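Local structure of DUF2790 domain-containing protein (Pseudomonas aeruginosa, 4F98) at residues H30-S35 / P42-Y47; T38-V43 / R58-G63. The protein is of unknown function but belongs to the DUF2790 family, is probably made with a signal peptide and forms a two-chain assembly. All coordinates share one frame; numbering follows the deposited sequence.

Contact 1. Residues H30-S35 / P42-Y47; sequences HRTDNS and PVTVVY
The His30 imidazole has Val46 N off its edge, near the ring plane; the closer approach is ND1, 3.6 Å from Thr44 O. The guanidinium of Arg31 has Val43 CG2 obliquely beside NH1. In the plane of that group NH1 also donates to Thr32 O, at 2.8 Å. The chain bends at chi2 and chi3, which folds the guanidinium back to this carbonyl. Its NH2 pairs with Glu61 and with Trp62 O of the second subunit. The Asn34 amide donates from ND2 to Pro42 O at 3.0 Å, tilted from both the amide and carbonyl planes. ND2 also bonds Glu61, and a water donates to both Asn34 OD1 and Pro42 O.

The two segments belong to an antiparallel beta hairpin of strands 27-31 and 40-48. His30 and Val46 form a hydrogen-bonded pair, and Arg31 and Val45 a non-hydrogen-bonded one. Beyond Arg31 the strand gives way to loop, and Thr32 continues the pairing with its side chain. Its OG1 sits beside the backbone N (chi1 -52°) and accepts from Thr44 N at 2.9 Å, nearly straight at 173°. Thr32 N donates to Thr44 O at 3.1 Å.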
loop_
_atom_site.group_PDB
_atom_site.type_symbol
_atom_site.label_atom_id
_atom_site.label_comp_id
_atom_site.label_asym_id
_atom_site.label_seq_id
_atom_site.Cartn_x
_atom_site.Cartn_y
_atom_site.Cartn_z
ATOM N N HIS A 30 -13.439 4.714 -1.082
ATOM C CA HIS A 30 -12.717 5.369 -0.007
ATOM C C HIS A 30 -11.388 4.683 0.177
ATOM O O HIS A 30 -11.299 3.462 0.107
ATOM C CB HIS A 30 -13.484 5.269 1.326
ATOM C CG HIS A 30 -12.687 5.750 2.497
ATOM N ND1 HIS A 30 -12.077 4.896 3.381
ATOM C CD2 HIS A 30 -12.328 6.997 2.875
ATOM C CE1 HIS A 30 -11.394 5.598 4.264
ATOM N NE2 HIS A 30 -11.534 6.880 3.985
ATOM N N ARG A 31 -10.355 5.472 0.428
ATOM C CA ARG A 31 -9.093 4.945 0.937
ATOM C C ARG A 31 -8.456 5.992 1.826
ATOM O O ARG A 31 -8.512 7.186 1.539
ATOM C CB ARG A 31 -8.182 4.492 -0.219
ATOM C CG ARG A 31 -7.698 5.578 -1.188
ATOM C CD ARG A 31 -6.299 5.993 -0.895
ATOM N NE ARG A 31 -5.312 4.956 -1.217
ATOM C CZ ARG A 31 -4.449 4.364 -0.382
ATOM N NH1 ARG A 31 -4.357 4.700 0.903
ATOM N NH2 ARG A 31 -3.627 3.437 -0.861
ATOM N N THR A 32 -7.862 5.562 2.933
ATOM C CA THR A 32 -7.179 6.449 3.877
ATOM C C THR A 32 -6.170 7.331 3.145
ATOM O O THR A 32 -5.438 6.855 2.283
ATOM C CB THR A 32 -6.422 5.631 4.930
ATOM O OG1 THR A 32 -7.344 4.682 5.496
ATOM C CG2 THR A 32 -5.813 6.550 6.003
ATOM N N ASP A 33 -6.138 8.612 3.473
ATOM C CA ASP A 33 -5.109 9.480 2.890
ATOM C C ASP A 33 -3.832 9.309 3.733
ATOM O O ASP A 33 -3.678 9.882 4.820
ATOM C CB ASP A 33 -5.527 10.952 2.757
ATOM C CG ASP A 33 -4.594 11.739 1.814
ATOM O OD1 ASP A 33 -3.516 11.209 1.455
ATOM O OD2 ASP A 33 -4.910 12.896 1.445
ATOM N N ASN A 34 -2.917 8.512 3.188
ATOM C CA ASN A 34 -1.607 8.257 3.803
ATOM C C ASN A 34 -0.467 8.940 3.047
ATOM O O ASN A 34 0.698 8.603 3.236
ATOM C CB ASN A 34 -1.363 6.744 3.946
ATOM C CG ASN A 34 -2.158 6.132 5.065
ATOM O OD1 ASN A 34 -2.315 6.759 6.118
ATOM N ND2 ASN A 34 -2.632 4.907 4.866
ATOM N N SER A 35 -0.806 9.954 2.245
ATOM C CA SER A 35 0.178 10.631 1.406
ATOM C C SER A 35 1.393 11.149 2.182
ATOM O O SER A 35 2.521 11.015 1.710
ATOM C CB SER A 35 -0.486 11.790 0.673
ATOM O OG SER A 35 -1.027 12.711 1.603
ATOM N N PRO A 42 -1.521 1.902 8.875
ATOM C CA PRO A 42 -2.815 1.315 8.566
ATOM C C PRO A 42 -3.546 2.042 7.451
ATOM O O PRO A 42 -3.360 3.241 7.218
ATOM C CB PRO A 42 -3.592 1.418 9.894
ATOM C CG PRO A 42 -2.989 2.549 10.563
ATOM C CD PRO A 42 -1.525 2.538 10.205
ATOM N N VAL A 43 -4.340 1.271 6.728
ATOM C CA VAL A 43 -5.176 1.774 5.648
ATOM C C VAL A 43 -6.510 1.047 5.665
ATOM O O VAL A 43 -6.574 -0.170 5.886
ATOM C CB VAL A 43 -4.467 1.612 4.265
ATOM C CG1 VAL A 43 -3.975 0.194 4.029
ATOM C CG2 VAL A 43 -5.365 2.089 3.120
ATOM N N THR A 44 -7.567 1.824 5.451
ATOM C CA THR A 44 -8.904 1.309 5.265
ATOM C C THR A 44 -9.356 1.633 3.857
ATOM O O THR A 44 -9.185 2.763 3.400
ATOM C CB THR A 44 -9.862 1.915 6.274
ATOM O OG1 THR A 44 -9.365 1.620 7.582
ATOM C CG2 THR A 44 -11.274 1.352 6.109
ATOM N N VAL A 45 -9.917 0.647 3.183
ATOM C CA VAL A 45 -10.495 0.777 1.859
ATOM C C VAL A 45 -11.967 0.377 1.890
ATOM O O VAL A 45 -12.323 -0.611 2.523
ATOM C CB VAL A 45 -9.728 -0.069 0.814
ATOM C CG1 VAL A 45 -10.491 -0.138 -0.527
ATOM C CG2 VAL A 45 -8.314 0.480 0.626
ATOM N N VAL A 46 -12.823 1.177 1.246
ATOM C CA VAL A 46 -14.167 0.747 0.886
ATOM C C VAL A 46 -14.217 0.658 -0.630
ATOM O O VAL A 46 -13.907 1.628 -1.317
ATOM C CB VAL A 46 -15.266 1.656 1.426
ATOM C CG1 VAL A 46 -16.672 1.161 0.980
ATOM C CG2 VAL A 46 -15.130 1.773 2.952
ATOM N N TYR A 47 -14.590 -0.503 -1.145
ATOM C CA TYR A 47 -14.714 -0.718 -2.586
ATOM C C TYR A 47 -16.079 -1.318 -2.929
ATOM O O TYR A 47 -16.733 -1.938 -2.097
ATOM C CB TYR A 47 -13.522 -1.552 -3.139
ATOM C CG TYR A 47 -13.559 -3.017 -2.837
ATOM C CD1 TYR A 47 -14.234 -3.903 -3.675
ATOM C CD2 TYR A 47 -12.936 -3.521 -1.699
ATOM C CE1 TYR A 47 -14.292 -5.255 -3.382
ATOM C CE2 TYR A 47 -12.986 -4.898 -1.403
ATOM C CZ TYR A 47 -13.676 -5.748 -2.235
ATOM O OH TYR A 47 -13.750 -7.086 -1.960
HETATM O O HOH W 1 -2.692 5.560 8.461
#

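Contact 2. Residues T38-V43 / R58-G63; sequences TGVVPV and RFLEWG
Val43 and Phe59 are a hydrogen-bonded pair in the second beta hairpin of the sheet, where strand 40-48 runs antiparallel to strand 54-62. Val43 CG1 lies over one face of the Phe59 ring, offset toward the rim. This CH-pi contact puts CG1 3.6 Å from the ring centroid. CG1 stands between the backbone N and the carbonyl carbon (chi1 52°), on the side where the ring lies. Val43 also packs on Glu61, whose chain crosses it at about a right angle, with CD 3.6 Å from Val43 CB.

Val40 and Trp62 are a non-hydrogen-bonded pair on the other face of the sheet. Val40 CG2 sits over one face of the indole, 3.8 Å from the centroid of the five-membered ring and 14° off its normal. The other methyl, CG1, meets Leu60 CB at 3.9 Å.

Backbone bonds set the register. Val43 and Phe59 exchange two, as do Val41 and Glu61, and the Val40-Trp62 pair lies between the latter and the Gly63 N to Gly39 O bond. Pro42 has no N-H, but it falls at a non-hydrogen-bonded position opposite Leu60, where no such bond is required.

Further out, the Glu61 carboxylate has polar partners on strand 27-31 and, with Asn34, in the loop after it, which would probably stabilise its charge. Tyr17 of the same chain meets the Phe59 ring edge-to-face. The second subunit holds Trp62 NE1 through its Tyr17 OH, and its own Trp62 ring meets Phe59 with the planes at about 45°. The hairpin thus takes part in the dimer interface.

Just before strand 40-48 begins and just after 54-62 ends, Gly39 O accepts from Gly63 N at 2.8 Å. One water bridges the same two residues, accepting from Gly39 N and donating to Gly63 O at 2.9 Å.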
loop_
_atom_site.group_PDB
_atom_site.type_symbol
_atom_site.label_atom_id
_atom_site.label_comp_id
_atom_site.label_asym_id
_atom_site.label_seq_id
_atom_site.Cartn_x
_atom_site.Cartn_y
_atom_site.Cartn_z
ATOM N N THR A 38 5.246 8.049 6.263
ATOM C CA THR A 38 6.390 7.240 5.826
ATOM C C THR A 38 6.393 5.925 6.578
ATOM O O THR A 38 6.039 5.870 7.767
ATOM C CB THR A 38 7.765 7.915 6.049
ATOM O OG1 THR A 38 7.943 8.239 7.436
ATOM C CG2 THR A 38 7.917 9.159 5.171
ATOM N N GLY A 39 6.795 4.861 5.878
ATOM C CA GLY A 39 6.862 3.534 6.462
ATOM C C GLY A 39 5.480 2.901 6.537
ATOM O O GLY A 39 4.516 3.407 5.959
ATOM N N VAL A 40 5.373 1.810 7.285
ATOM C CA VAL A 40 4.165 1.016 7.298
ATOM C C VAL A 40 3.132 1.639 8.226
ATOM O O VAL A 40 3.411 1.962 9.388
ATOM C CB VAL A 40 4.466 -0.456 7.611
ATOM C CG1 VAL A 40 3.190 -1.227 7.808
ATOM C CG2 VAL A 40 5.313 -1.064 6.497
ATOM N N VAL A 41 1.918 1.758 7.690
ATOM C CA VAL A 41 0.813 2.446 8.342
ATOM C C VAL A 41 -0.490 1.716 8.035
ATOM O O VAL A 41 -0.589 1.017 7.033
ATOM C CB VAL A 41 0.736 3.945 7.890
ATOM C CG1 VAL A 41 1.984 4.751 8.326
ATOM C CG2 VAL A 41 0.481 4.064 6.380
ATOM N N PRO A 42 -1.521 1.902 8.875
ATOM C CA PRO A 42 -2.815 1.315 8.566
ATOM C C PRO A 42 -3.546 2.042 7.451
ATOM O O PRO A 42 -3.360 3.241 7.218
ATOM C CB PRO A 42 -3.592 1.418 9.894
ATOM C CG PRO A 42 -2.989 2.549 10.563
ATOM C CD PRO A 42 -1.525 2.538 10.205
ATOM N N VAL A 43 -4.340 1.271 6.728
ATOM C CA VAL A 43 -5.176 1.774 5.648
ATOM C C VAL A 43 -6.510 1.047 5.665
ATOM O O VAL A 43 -6.574 -0.170 5.886
ATOM C CB VAL A 43 -4.467 1.612 4.265
ATOM C CG1 VAL A 43 -3.975 0.194 4.029
ATOM C CG2 VAL A 43 -5.365 2.089 3.120
ATOM N N ARG A 58 -9.504 -3.452 6.149
ATOM C CA ARG A 58 -8.462 -2.689 6.815
ATOM C C ARG A 58 -7.216 -3.543 6.967
ATOM O O ARG A 58 -7.288 -4.726 7.314
ATOM C CB ARG A 58 -8.933 -2.107 8.147
ATOM C CG ARG A 58 -7.944 -1.127 8.782
ATOM C CD ARG A 58 -8.472 -0.432 10.031
ATOM N NE ARG A 58 -9.068 -1.373 10.969
ATOM C CZ ARG A 58 -10.363 -1.399 11.295
ATOM N NH1 ARG A 58 -11.243 -0.528 10.761
ATOM N NH2 ARG A 58 -10.769 -2.319 12.147
ATOM N N PHE A 59 -6.075 -2.931 6.660
ATOM C CA PHE A 59 -4.830 -3.673 6.502
ATOM C C PHE A 59 -3.670 -2.675 6.633
ATOM O O PHE A 59 -3.872 -1.580 7.183
ATOM C CB PHE A 59 -4.866 -4.483 5.172
ATOM C CG PHE A 59 -5.179 -3.654 3.950
ATOM C CD1 PHE A 59 -6.483 -3.308 3.633
ATOM C CD2 PHE A 59 -4.174 -3.259 3.089
ATOM C CE1 PHE A 59 -6.772 -2.526 2.526
ATOM C CE2 PHE A 59 -4.455 -2.494 1.964
ATOM C CZ PHE A 59 -5.777 -2.132 1.679
ATOM N N LEU A 60 -2.483 -3.049 6.173
ATOM C CA LEU A 60 -1.290 -2.210 6.282
ATOM C C LEU A 60 -0.750 -1.905 4.905
ATOM O O LEU A 60 -0.870 -2.715 3.977
ATOM C CB LEU A 60 -0.191 -2.938 7.064
ATOM C CG LEU A 60 -0.527 -3.308 8.503
ATOM C CD1 LEU A 60 0.556 -4.259 9.034
ATOM C CD2 LEU A 60 -0.694 -2.050 9.375
ATOM N N GLU A 61 -0.141 -0.727 4.774
ATOM C CA GLU A 61 0.530 -0.332 3.544
ATOM C C GLU A 61 1.701 0.575 3.869
ATOM O O GLU A 61 1.840 1.045 5.000
ATOM C CB GLU A 61 -0.449 0.365 2.617
ATOM C CG GLU A 61 -0.852 1.764 3.073
ATOM C CD GLU A 61 -1.781 2.480 2.098
ATOM O OE1 GLU A 61 -2.187 1.903 1.060
ATOM O OE2 GLU A 61 -2.135 3.651 2.360
ATOM N N TRP A 62 2.518 0.842 2.870
ATOM C CA TRP A 62 3.579 1.826 3.014
ATOM C C TRP A 62 3.009 3.218 2.710
ATOM O O TRP A 62 2.250 3.393 1.759
ATOM C CB TRP A 62 4.729 1.516 2.089
ATOM C CG TRP A 62 5.459 0.278 2.475
ATOM C CD1 TRP A 62 5.003 -1.005 2.413
ATOM C CD2 TRP A 62 6.781 0.199 3.042
ATOM N NE1 TRP A 62 5.959 -1.876 2.849
ATOM C CE2 TRP A 62 7.055 -1.170 3.253
ATOM C CE3 TRP A 62 7.761 1.145 3.368
ATOM C CZ2 TRP A 62 8.267 -1.618 3.787
ATOM C CZ3 TRP A 62 8.972 0.693 3.904
ATOM C CH2 TRP A 62 9.206 -0.674 4.103
ATOM N N GLY A 63 3.357 4.182 3.544
ATOM C CA GLY A 63 2.913 5.548 3.358
ATOM C C GLY A 63 3.408 6.145 2.057
ATOM O O GLY A 63 4.335 5.634 1.423
HETATM O O HOH W 2 6.740 5.288 2.947
#

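Contacts 1 and 2 lie on the two sides of strand 40-48, the middle strand of the sheet, with their centres about 9 Å apart. They share Pro42 and Val43. Glu61 of contact 2 ties them together. Its OE1 forms a salt bridge with Arg31 NH2 at 2.8 Å, and its OE2 lies 2.8 Å from Asn34 ND2, a probable hydrogen bond. Both outer segments are thus joined across Val43. Arg58 CD packs on Thr44 OG1 at 3.3 Å. Both contacts also touch the second subunit. No active site is known, but a glycerol, probably from crystallisation, lies about 3 Å from the Phe59 side chain.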